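MbSHANK1 protein (Monosiga brevicollis, PDB 6X23) binds peptides such as one from GIRK3 through its PDZ domain, the part described here, and may act as a scaffold as its SHANK relatives do. Local coordinates at residues Leu15-Gly20 with Gln53-Leu59. Sequence-based numbering, arbitrary orientation.
Sequences LIIMRG and QAARAGL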
loop_
_atom_site.group_PDB
_atom_site.type_symbol
_atom_site.label_atom_id
_atom_site.label_comp_id
_atom_site.label_asym_id
_atom_site.label_seq_id
_atom_site.Cartn_x
_atom_site.Cartn_y
_atom_site.Cartn_z
ATOM N N LEU A 15 -7.305 2.608 5.826
ATOM C CA LEU A 15 -7.968 1.648 4.954
ATOM C C LEU A 15 -7.832 0.262 5.567
ATOM O O LEU A 15 -6.809 -0.037 6.192
ATOM C CB LEU A 15 -7.334 1.623 3.562
ATOM C CG LEU A 15 -7.641 2.580 2.437
ATOM C CD1 LEU A 15 -7.304 3.952 2.862
ATOM C CD2 LEU A 15 -6.759 2.164 1.268
ATOM N N ILE A 16 -8.851 -0.584 5.370
ATOM C CA ILE A 16 -8.842 -1.985 5.768
ATOM C C ILE A 16 -9.240 -2.811 4.564
ATOM O O ILE A 16 -10.245 -2.518 3.905
ATOM C CB ILE A 16 -9.779 -2.284 6.954
ATOM C CG1 ILE A 16 -9.381 -1.440 8.168
ATOM C CG2 ILE A 16 -9.640 -3.731 7.366
ATOM C CD1 ILE A 16 -10.267 -1.628 9.372
ATOM N N ILE A 17 -8.437 -3.825 4.258
ATOM C CA ILE A 17 -8.549 -4.606 3.034
ATOM C C ILE A 17 -8.526 -6.082 3.397
ATOM O O ILE A 17 -7.595 -6.542 4.078
ATOM C CB ILE A 17 -7.416 -4.281 2.043
ATOM C CG1 ILE A 17 -7.095 -2.787 2.053
ATOM C CG2 ILE A 17 -7.812 -4.693 0.653
ATOM C CD1 ILE A 17 -6.015 -2.384 1.051
ATOM N N MET A 18 -9.546 -6.822 2.963
ATOM C CA MET A 18 -9.623 -8.270 3.100
ATOM C C MET A 18 -8.807 -8.881 1.969
ATOM O O MET A 18 -8.830 -8.371 0.843
ATOM C CB MET A 18 -11.070 -8.754 3.001
ATOM C CG MET A 18 -12.077 -8.117 3.974
ATOM S SD MET A 18 -11.872 -8.507 5.718
ATOM C CE MET A 18 -13.120 -7.483 6.516
ATOM N N ARG A 19 -8.096 -9.967 2.245
ATOM C CA ARG A 19 -7.306 -10.598 1.194
ATOM C C ARG A 19 -8.227 -11.334 0.235
ATOM O O ARG A 19 -9.159 -12.012 0.664
ATOM C CB ARG A 19 -6.273 -11.572 1.777
ATOM C CG ARG A 19 -5.346 -12.145 0.708
ATOM C CD ARG A 19 -4.274 -13.043 1.285
ATOM N NE ARG A 19 -3.571 -12.386 2.369
ATOM C CZ ARG A 19 -2.325 -11.923 2.285
ATOM N NH1 ARG A 19 -1.647 -12.060 1.148
ATOM N NH2 ARG A 19 -1.754 -11.333 3.342
ATOM N N GLY A 20 -7.975 -11.190 -1.061
ATOM C CA GLY A 20 -8.683 -11.950 -2.070
ATOM C C GLY A 20 -8.018 -13.293 -2.292
ATOM O O GLY A 20 -7.216 -13.760 -1.483
ATOM N N GLN A 53 -9.586 -6.626 -4.250
ATOM C CA GLN A 53 -10.022 -6.220 -2.919
ATOM C C GLN A 53 -9.514 -4.835 -2.509
ATOM O O GLN A 53 -10.211 -4.128 -1.765
ATOM C CB GLN A 53 -9.572 -7.266 -1.907
ATOM C CG GLN A 53 -10.364 -8.555 -1.976
ATOM C CD GLN A 53 -11.806 -8.350 -1.563
ATOM O OE1 GLN A 53 -12.142 -7.376 -0.876
ATOM N NE2 GLN A 53 -12.672 -9.262 -1.985
ATOM N N ALA A 54 -8.313 -4.434 -2.948
ATOM C CA ALA A 54 -7.819 -3.100 -2.603
ATOM C C ALA A 54 -8.688 -2.026 -3.229
ATOM O O ALA A 54 -9.120 -1.089 -2.545
ATOM C CB ALA A 54 -6.363 -2.916 -3.032
ATOM N N ALA A 55 -8.959 -2.145 -4.535
ATOM C CA ALA A 55 -9.856 -1.200 -5.193
ATOM C C ALA A 55 -11.175 -1.122 -4.457
ATOM O O ALA A 55 -11.720 -0.026 -4.262
ATOM C CB ALA A 55 -10.100 -1.597 -6.650
ATOM N N ARG A 56 -11.693 -2.277 -4.021
ATOM C CA ARG A 56 -12.962 -2.303 -3.298
ATOM C C ARG A 56 -12.865 -1.552 -1.978
ATOM O O ARG A 56 -13.849 -0.958 -1.529
ATOM C CB ARG A 56 -13.431 -3.742 -3.063
ATOM C CG ARG A 56 -14.905 -3.808 -2.670
ATOM C CD ARG A 56 -15.440 -5.221 -2.395
ATOM N NE ARG A 56 -16.417 -5.604 -3.423
ATOM C CZ ARG A 56 -17.738 -5.643 -3.243
ATOM N NH1 ARG A 56 -18.253 -5.331 -2.059
ATOM N NH2 ARG A 56 -18.543 -5.989 -4.250
ATOM N N ALA A 57 -11.697 -1.557 -1.340
ATOM C CA ALA A 57 -11.551 -0.788 -0.119
ATOM C C ALA A 57 -11.128 0.645 -0.382
ATOM O O ALA A 57 -11.033 1.438 0.561
ATOM C CB ALA A 57 -10.558 -1.464 0.808
ATOM N N GLY A 58 -10.870 1.006 -1.634
ATOM C CA GLY A 58 -10.613 2.393 -1.965
ATOM C C GLY A 58 -9.163 2.782 -1.996
ATOM O O GLY A 58 -8.853 3.974 -1.929
ATOM N N LEU A 59 -8.262 1.818 -2.055
ATOM C CA LEU A 59 -6.879 2.132 -2.365
ATOM C C LEU A 59 -6.827 2.692 -3.780
ATOM O O LEU A 59 -7.569 2.246 -4.654
ATOM C CB LEU A 59 -6.014 0.871 -2.244
ATOM C CG LEU A 59 -4.530 1.194 -2.240
ATOM C CD1 LEU A 59 -4.186 1.932 -0.951
ATOM C CD2 LEU A 59 -3.689 -0.053 -2.394
HETATM O O HOH W 1 -11.355 -5.214 0.821
#
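I17 lies alongside the short helix 53-57, with CG1, CG2 and CD1 touching A57, Q53 and A54. Its CG2, held anti to the backbone N, lies 3.5 Å from Q53 O, CD1 reaches A54 CB at 4.1 Å, and CG1 meets the methyl of A57. That methyl also presses on the strand backbone, with A57 CB 3.3 Å from I16 O. Beyond G58, L15 and L59 cross at about a right angle, and L15 CD2 and L59 CD1, 3.4 Å apart, are tighter than ordinary van der Waals contact. Toward G20, Q53 CB and CG lie against M18 O, the CB only 3.1 Å away, and the bend at chi2 (-66°) carries the amide round so that OE1 meets a water. No direct hydrogen bond joins the segments; this water bridges them instead, accepting from M18 N at 3.2 Å and donating to both Q53 O and Q53 OE1. The axes of strand 15-18 and helix 53-57 run roughly antiparallel, at 146°, and a Schellman motif at G58 turns the chain so that L59 comes to L15. Beside it in the sheet, strand 91-99 pairs with L15 and I17 through F94 and V92, while A54 and L59 also pack on V48 and F26. Apolar packing thus carries this contact between the PDZ fold's short helix and edge strand 10-18, while the three-bond water, a second partner for Q53 O beside A57 N, supplies its hydrogen-bonded link.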